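Local coordinates for protein teichoic acid D-alanine hydrolase (Staphylococcus aureus, PDB 5ZH8) that removes D-alanyl esters from wall teichoic acid and lipoteichoic acid, affecting cell wall structure and the level of methicillin resistance, at residues 131-136 with 229-234; 233-238 with 246-251. All coordinates share one frame; numbering follows the deposited sequence.

Interaction 1: residues 131-136 with 229-234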
loop_
_atom_site.group_PDB
_atom_site.type_symbol
_atom_site.label_atom_id
_atom_site.label_comp_id
_atom_site.label_asym_id
_atom_site.label_seq_id
_atom_site.Cartn_x
_atom_site.Cartn_y
_atom_site.Cartn_z
ATOM N N PHE A 131 7.919 7.228 -18.359
ATOM C CA PHE A 131 8.509 8.479 -18.840
ATOM C C PHE A 131 9.644 8.211 -19.827
ATOM O O PHE A 131 9.738 8.859 -20.861
ATOM C CB PHE A 131 9.001 9.320 -17.647
ATOM C CG PHE A 131 9.665 10.620 -18.032
ATOM C CD1 PHE A 131 9.075 11.489 -18.943
ATOM C CD2 PHE A 131 10.877 10.990 -17.453
ATOM C CE1 PHE A 131 9.687 12.685 -19.284
ATOM C CE2 PHE A 131 11.497 12.182 -17.789
ATOM C CZ PHE A 131 10.900 13.029 -18.710
ATOM N N SER A 132 10.500 7.252 -19.498
ATOM C CA SER A 132 11.559 6.794 -20.403
ATOM C C SER A 132 10.968 6.340 -21.750
ATOM O O SER A 132 11.435 6.761 -22.817
ATOM C CB SER A 132 12.369 5.665 -19.742
ATOM O OG SER A 132 13.080 4.886 -20.690
ATOM N N THR A 133 9.934 5.501 -21.677
ATOM C CA THR A 133 9.238 4.995 -22.860
ATOM C C THR A 133 8.560 6.133 -23.652
ATOM O O THR A 133 8.574 6.133 -24.887
ATOM C CB THR A 133 8.185 3.929 -22.464
ATOM O OG1 THR A 133 8.827 2.842 -21.788
ATOM C CG2 THR A 133 7.442 3.390 -23.695
ATOM N N GLY A 134 7.973 7.094 -22.943
ATOM C CA GLY A 134 7.369 8.256 -23.583
ATOM C C GLY A 134 8.388 9.103 -24.326
ATOM O O GLY A 134 8.115 9.590 -25.420
ATOM N N LEU A 135 9.567 9.280 -23.736
ATOM C CA LEU A 135 10.640 10.042 -24.377
ATOM C C LEU A 135 11.093 9.375 -25.669
ATOM O O LEU A 135 11.331 10.054 -26.668
ATOM C CB LEU A 135 11.829 10.210 -23.432
ATOM C CG LEU A 135 11.620 11.231 -22.309
ATOM C CD1 LEU A 135 12.634 11.029 -21.194
ATOM C CD2 LEU A 135 11.692 12.656 -22.846
ATOM N N LEU A 136 11.203 8.045 -25.638
ATOM C CA LEU A 136 11.559 7.264 -26.815
ATOM C C LEU A 136 10.499 7.398 -27.900
ATOM O O LEU A 136 10.829 7.500 -29.077
ATOM C CB LEU A 136 11.749 5.789 -26.437
ATOM C CG LEU A 136 12.976 5.446 -25.581
ATOM C CD1 LEU A 136 12.904 4.003 -25.107
ATOM C CD2 LEU A 136 14.273 5.699 -26.344
ATOM N N LYS A 229 15.198 -2.903 -32.803
ATOM C CA LYS A 229 16.213 -2.977 -31.761
ATOM C C LYS A 229 15.552 -3.079 -30.411
ATOM O O LYS A 229 14.434 -2.617 -30.229
ATOM C CB LYS A 229 17.126 -1.751 -31.800
ATOM C CG LYS A 229 17.988 -1.678 -33.046
ATOM C CD LYS A 229 19.115 -0.663 -32.896
ATOM C CE LYS A 229 20.138 -0.805 -34.016
ATOM N NZ LYS A 229 20.767 -2.163 -34.056
ATOM N N SER A 230 16.258 -3.682 -29.462
ATOM C CA SER A 230 15.714 -3.886 -28.128
ATOM C C SER A 230 15.398 -2.555 -27.445
ATOM O O SER A 230 16.006 -1.529 -27.751
ATOM C CB SER A 230 16.689 -4.695 -27.274
ATOM O OG SER A 230 17.785 -3.900 -26.847
ATOM N N TYR A 231 14.437 -2.590 -26.528
ATOM C CA TYR A 231 14.087 -1.430 -25.722
ATOM C C TYR A 231 15.315 -0.916 -24.978
ATOM O O TYR A 231 15.577 0.286 -24.961
ATOM C CB TYR A 231 12.981 -1.790 -24.719
ATOM C CG TYR A 231 12.543 -0.630 -23.848
ATOM C CD1 TYR A 231 13.197 -0.347 -22.654
ATOM C CD2 TYR A 231 11.475 0.185 -24.217
ATOM C CE1 TYR A 231 12.801 0.710 -21.848
ATOM C CE2 TYR A 231 11.072 1.242 -23.423
ATOM C CZ TYR A 231 11.739 1.503 -22.236
ATOM O OH TYR A 231 11.354 2.562 -21.434
ATOM N N ALA A 232 16.063 -1.835 -24.372
ATOM C CA ALA A 232 17.275 -1.503 -23.618
ATOM C C ALA A 232 18.280 -0.735 -24.463
ATOM O O ALA A 232 18.902 0.214 -23.995
ATOM C CB ALA A 232 17.922 -2.779 -23.073
ATOM N N GLU A 233 18.439 -1.158 -25.708
ATOM C CA GLU A 233 19.343 -0.491 -26.629
ATOM C C GLU A 233 18.814 0.891 -26.996
ATOM O O GLU A 233 19.566 1.864 -26.993
ATOM C CB GLU A 233 19.528 -1.332 -27.888
ATOM C CG GLU A 233 20.602 -0.809 -28.825
ATOM C CD GLU A 233 20.989 -1.803 -29.895
ATOM O OE1 GLU A 233 20.447 -2.938 -29.909
ATOM O OE2 GLU A 233 21.831 -1.439 -30.739
ATOM N N ASN A 234 17.524 0.975 -27.309
ATOM C CA ASN A 234 16.917 2.253 -27.636
ATOM C C ASN A 234 17.061 3.222 -26.468
ATOM O O ASN A 234 17.396 4.389 -26.674
ATOM C CB ASN A 234 15.444 2.089 -28.030
ATOM C CG ASN A 234 15.263 1.598 -29.466
ATOM O OD1 ASN A 234 14.571 0.611 -29.716
ATOM N ND2 ASN A 234 15.856 2.310 -30.421
#

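Interaction 2: residues 233-238 with 246-251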
loop_
_atom_site.group_PDB
_atom_site.type_symbol
_atom_site.label_atom_id
_atom_site.label_comp_id
_atom_site.label_asym_id
_atom_site.label_seq_id
_atom_site.Cartn_x
_atom_site.Cartn_y
_atom_site.Cartn_z
ATOM N N GLU A 233 18.439 -1.158 -25.708
ATOM C CA GLU A 233 19.343 -0.491 -26.629
ATOM C C GLU A 233 18.814 0.891 -26.996
ATOM O O GLU A 233 19.566 1.864 -26.993
ATOM C CB GLU A 233 19.528 -1.332 -27.888
ATOM C CG GLU A 233 20.602 -0.809 -28.825
ATOM C CD GLU A 233 20.989 -1.803 -29.895
ATOM O OE1 GLU A 233 20.447 -2.938 -29.909
ATOM O OE2 GLU A 233 21.831 -1.439 -30.739
ATOM N N ASN A 234 17.524 0.975 -27.309
ATOM C CA ASN A 234 16.917 2.253 -27.636
ATOM C C ASN A 234 17.061 3.222 -26.468
ATOM O O ASN A 234 17.396 4.389 -26.674
ATOM C CB ASN A 234 15.444 2.089 -28.030
ATOM C CG ASN A 234 15.263 1.598 -29.466
ATOM O OD1 ASN A 234 14.571 0.611 -29.716
ATOM N ND2 ASN A 234 15.856 2.310 -30.421
ATOM N N TYR A 235 16.831 2.740 -25.244
ATOM C CA TYR A 235 16.993 3.587 -24.059
ATOM C C TYR A 235 18.427 4.093 -23.892
ATOM O O TYR A 235 18.641 5.279 -23.656
ATOM C CB TYR A 235 16.582 2.878 -22.766
ATOM C CG TYR A 235 17.173 3.576 -21.556
ATOM C CD1 TYR A 235 16.575 4.712 -21.014
ATOM C CD2 TYR A 235 18.367 3.132 -20.989
ATOM C CE1 TYR A 235 17.137 5.366 -19.934
ATOM C CE2 TYR A 235 18.934 3.788 -19.907
ATOM C CZ TYR A 235 18.313 4.900 -19.390
ATOM O OH TYR A 235 18.888 5.536 -18.323
ATOM N N TYR A 236 19.403 3.199 -23.978
ATOM C CA TYR A 236 20.795 3.604 -23.760
ATOM C C TYR A 236 21.321 4.510 -24.877
ATOM O O TYR A 236 21.908 5.561 -24.608
ATOM C CB TYR A 236 21.724 2.397 -23.566
ATOM C CG TYR A 236 21.801 1.927 -22.131
ATOM C CD1 TYR A 236 22.395 2.710 -21.145
ATOM C CD2 TYR A 236 21.231 0.724 -21.750
ATOM C CE1 TYR A 236 22.455 2.283 -19.830
ATOM C CE2 TYR A 236 21.277 0.289 -20.434
ATOM C CZ TYR A 236 21.890 1.071 -19.477
ATOM O OH TYR A 236 21.954 0.647 -18.170
ATOM N N THR A 237 21.106 4.107 -26.123
ATOM C CA THR A 237 21.600 4.869 -27.267
ATOM C C THR A 237 20.930 6.249 -27.388
ATOM O O THR A 237 21.590 7.233 -27.731
ATOM C CB THR A 237 21.404 4.092 -28.583
ATOM O OG1 THR A 237 20.046 3.654 -28.679
ATOM C CG2 THR A 237 22.300 2.887 -28.632
ATOM N N LYS A 238 19.635 6.318 -27.085
ATOM C CA LYS A 238 18.863 7.548 -27.286
ATOM C C LYS A 238 18.652 8.409 -26.037
ATOM O O LYS A 238 18.282 9.575 -26.158
ATOM C CB LYS A 238 17.501 7.231 -27.910
ATOM C CG LYS A 238 17.550 6.535 -29.263
ATOM C CD LYS A 238 16.133 6.285 -29.761
ATOM C CE LYS A 238 16.092 5.707 -31.164
ATOM N NZ LYS A 238 16.482 6.713 -32.188
ATOM N N GLN A 246 24.617 7.333 -15.588
ATOM C CA GLN A 246 25.554 6.240 -15.334
ATOM C C GLN A 246 25.269 5.508 -14.027
ATOM O O GLN A 246 26.011 4.598 -13.647
ATOM C CB GLN A 246 26.978 6.792 -15.319
ATOM C CG GLN A 246 27.366 7.444 -16.636
ATOM C CD GLN A 246 28.748 8.043 -16.609
ATOM O OE1 GLN A 246 29.112 8.746 -15.674
ATOM N NE2 GLN A 246 29.525 7.774 -17.645
ATOM N N HIS A 247 24.205 5.920 -13.339
ATOM C CA HIS A 247 23.758 5.275 -12.103
ATOM C C HIS A 247 22.283 4.881 -12.240
ATOM O O HIS A 247 21.499 4.961 -11.298
ATOM C CB HIS A 247 23.998 6.210 -10.921
ATOM C CG HIS A 247 25.449 6.493 -10.673
ATOM N ND1 HIS A 247 26.182 7.367 -11.448
ATOM C CD2 HIS A 247 26.306 6.003 -9.747
ATOM C CE1 HIS A 247 27.426 7.408 -11.003
ATOM N NE2 HIS A 247 27.526 6.593 -9.970
ATOM N N THR A 248 21.938 4.453 -13.449
ATOM C CA THR A 248 20.603 4.020 -13.812
ATOM C C THR A 248 20.752 2.724 -14.590
ATOM O O THR A 248 21.591 2.633 -15.494
ATOM C CB THR A 248 19.930 5.056 -14.723
ATOM O OG1 THR A 248 19.737 6.278 -14.002
ATOM C CG2 THR A 248 18.591 4.543 -15.253
ATOM N N ALA A 249 19.952 1.720 -14.251
ATOM C CA ALA A 249 20.138 0.399 -14.837
ATOM C C ALA A 249 18.872 -0.436 -14.856
ATOM O O ALA A 249 17.957 -0.230 -14.063
ATOM C CB ALA A 249 21.249 -0.348 -14.109
ATOM N N PHE A 250 18.832 -1.373 -15.795
ATOM C CA PHE A 250 17.791 -2.386 -15.835
ATOM C C PHE A 250 18.085 -3.409 -14.748
ATOM O O PHE A 250 19.236 -3.626 -14.386
ATOM C CB PHE A 250 17.722 -3.049 -17.219
ATOM C CG PHE A 250 17.147 -2.161 -18.288
ATOM C CD1 PHE A 250 15.776 -2.070 -18.463
ATOM C CD2 PHE A 250 17.972 -1.413 -19.110
ATOM C CE1 PHE A 250 15.233 -1.253 -19.439
ATOM C CE2 PHE A 250 17.440 -0.592 -20.091
ATOM C CZ PHE A 250 16.067 -0.510 -20.256
ATOM N N TYR A 251 17.027 -4.028 -14.238
ATOM C CA TYR A 251 17.080 -4.879 -13.042
ATOM C C TYR A 251 18.213 -5.918 -12.974
ATOM O O TYR A 251 18.714 -6.205 -11.885
ATOM C CB TYR A 251 15.733 -5.591 -12.858
ATOM C CG TYR A 251 15.508 -6.751 -13.807
ATOM C CD1 TYR A 251 15.101 -6.536 -15.124
ATOM C CD2 TYR A 251 15.703 -8.065 -13.390
ATOM C CE1 TYR A 251 14.898 -7.596 -15.995
ATOM C CE2 TYR A 251 15.499 -9.135 -14.253
ATOM C CZ TYR A 251 15.100 -8.894 -15.553
ATOM O OH TYR A 251 14.893 -9.955 -16.409
#

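Interaction 1: residues 131-136 with 229-234
In the helical part of this beta-lactamase-family fold, Tyr231 reaches from the first turn of helix 231-240 to Ser132 and Thr133 of helix 129-142. Its hydroxyl sits between two hydroxyls of that helix. Ser132 OG donates to Tyr231 OH at 3.0 Å. Tyr231 OH in turn donates to Thr133 OG1 at 2.6 Å. Thr133 OG1 is bonded to Gly284 O, so a chain of hydrogen bonds through three hydroxyls ends on a backbone carbonyl. All three residues are buried, and each hydroxyl has a partner. Thr133 OG1 lies at the edge of the Tyr231 ring, near its plane. The tyrosine can span the gap because CG is anti to the backbone N (chi1 -179°), which carries the ring out toward helix 129-142. That helix begins within the sequence of the SxxK motif known from serine beta-lactamases and penicillin-binding proteins, and 131-136 follows the motif directly. Leu136 adds the apolar half of the contact. Its CD1 makes an off-centre CH-pi contact, 4.2 Å from the centroid of the Tyr231 ring. Its other branch, CD2, packs against the backbone of Asn234, 3.4 Å from Asn234 O. Ser230 caps the start of helix 231-240: Ser230 OG accepts from Glu233 N at 3.0 Å. Ile223 of helix 213-227 packs on Thr133, Leu136 and Asn234.

Interaction 2: residues 233-238 with 246-251
Phe250 on strand 248-250 meets two consecutive tyrosines of helix 231-240, Tyr235 and Tyr236. The edge of Phe250 is directed at the face of Tyr235 in an offset edge-to-face pair. Their centroids are 5.8 Å apart and the planes stand at 89°. The nearest atoms are Phe250 CE2 and Tyr235 CD2, at 3.9 Å. Tyr236 comes to the Phe250 ring from another direction: its CE2 lies at the edge of that ring, in plane, 3.9 Å from Phe250 CD2. The tyrosines also pack on each other, with Tyr235 CE2 3.7 Å above the plane of the Tyr236 ring, over its centre. With CG of Phe250 anti to the carbonyl carbon (chi1 -72°), the CD2-CE2 side of its ring meets both tyrosines. The first torsion of Tyr235 (161°) places CG anti to the backbone N and sends its ring toward the strand, where OH lies against Thr248 CG2. Thr248 divides its two branches between different tasks. The methyl packs on Tyr235, while OG1 is hydrogen-bonded to Asp294. Tyr236 OH is hydrogen-bonded to Glu253, whose OE2 also accepts from Phe250 N. This carboxylate therefore ties the end of the tyrosine to the strand backbone. The axes of segment 233-238 and strand 248-250 run nearly antiparallel and come within 10.8 Å, so the side chains fill the distance. Strand 248-250 is an outer strand of a three-stranded antiparallel sheet beside strand 288-290, and Leu52 of helix 47-55 packs on both Tyr236 and Phe250.

How the interactions relate
Both interactions use helix 231-240, and they share Glu233 and Asn234. Interaction 1 joins the start of this helix to helix 129-142; interaction 2 joins its next turn to strand 248-250. Their centres are about 8 Å apart. Phe250 also packs on interaction 1, with its CZ 3.7 Å from Tyr231 CD1 and its CE2 3.6 Å from Ala232 CA. Ser132 OG lies 3.5 Å from Tyr235 CD1, so the serine that donates to Tyr231 also touches the aromatic group of interaction 2. Phe250 further packs on Gln129, inside the SxxK sequence. Both contacts therefore lie beside the segment that in this family usually carries the nucleophilic serine.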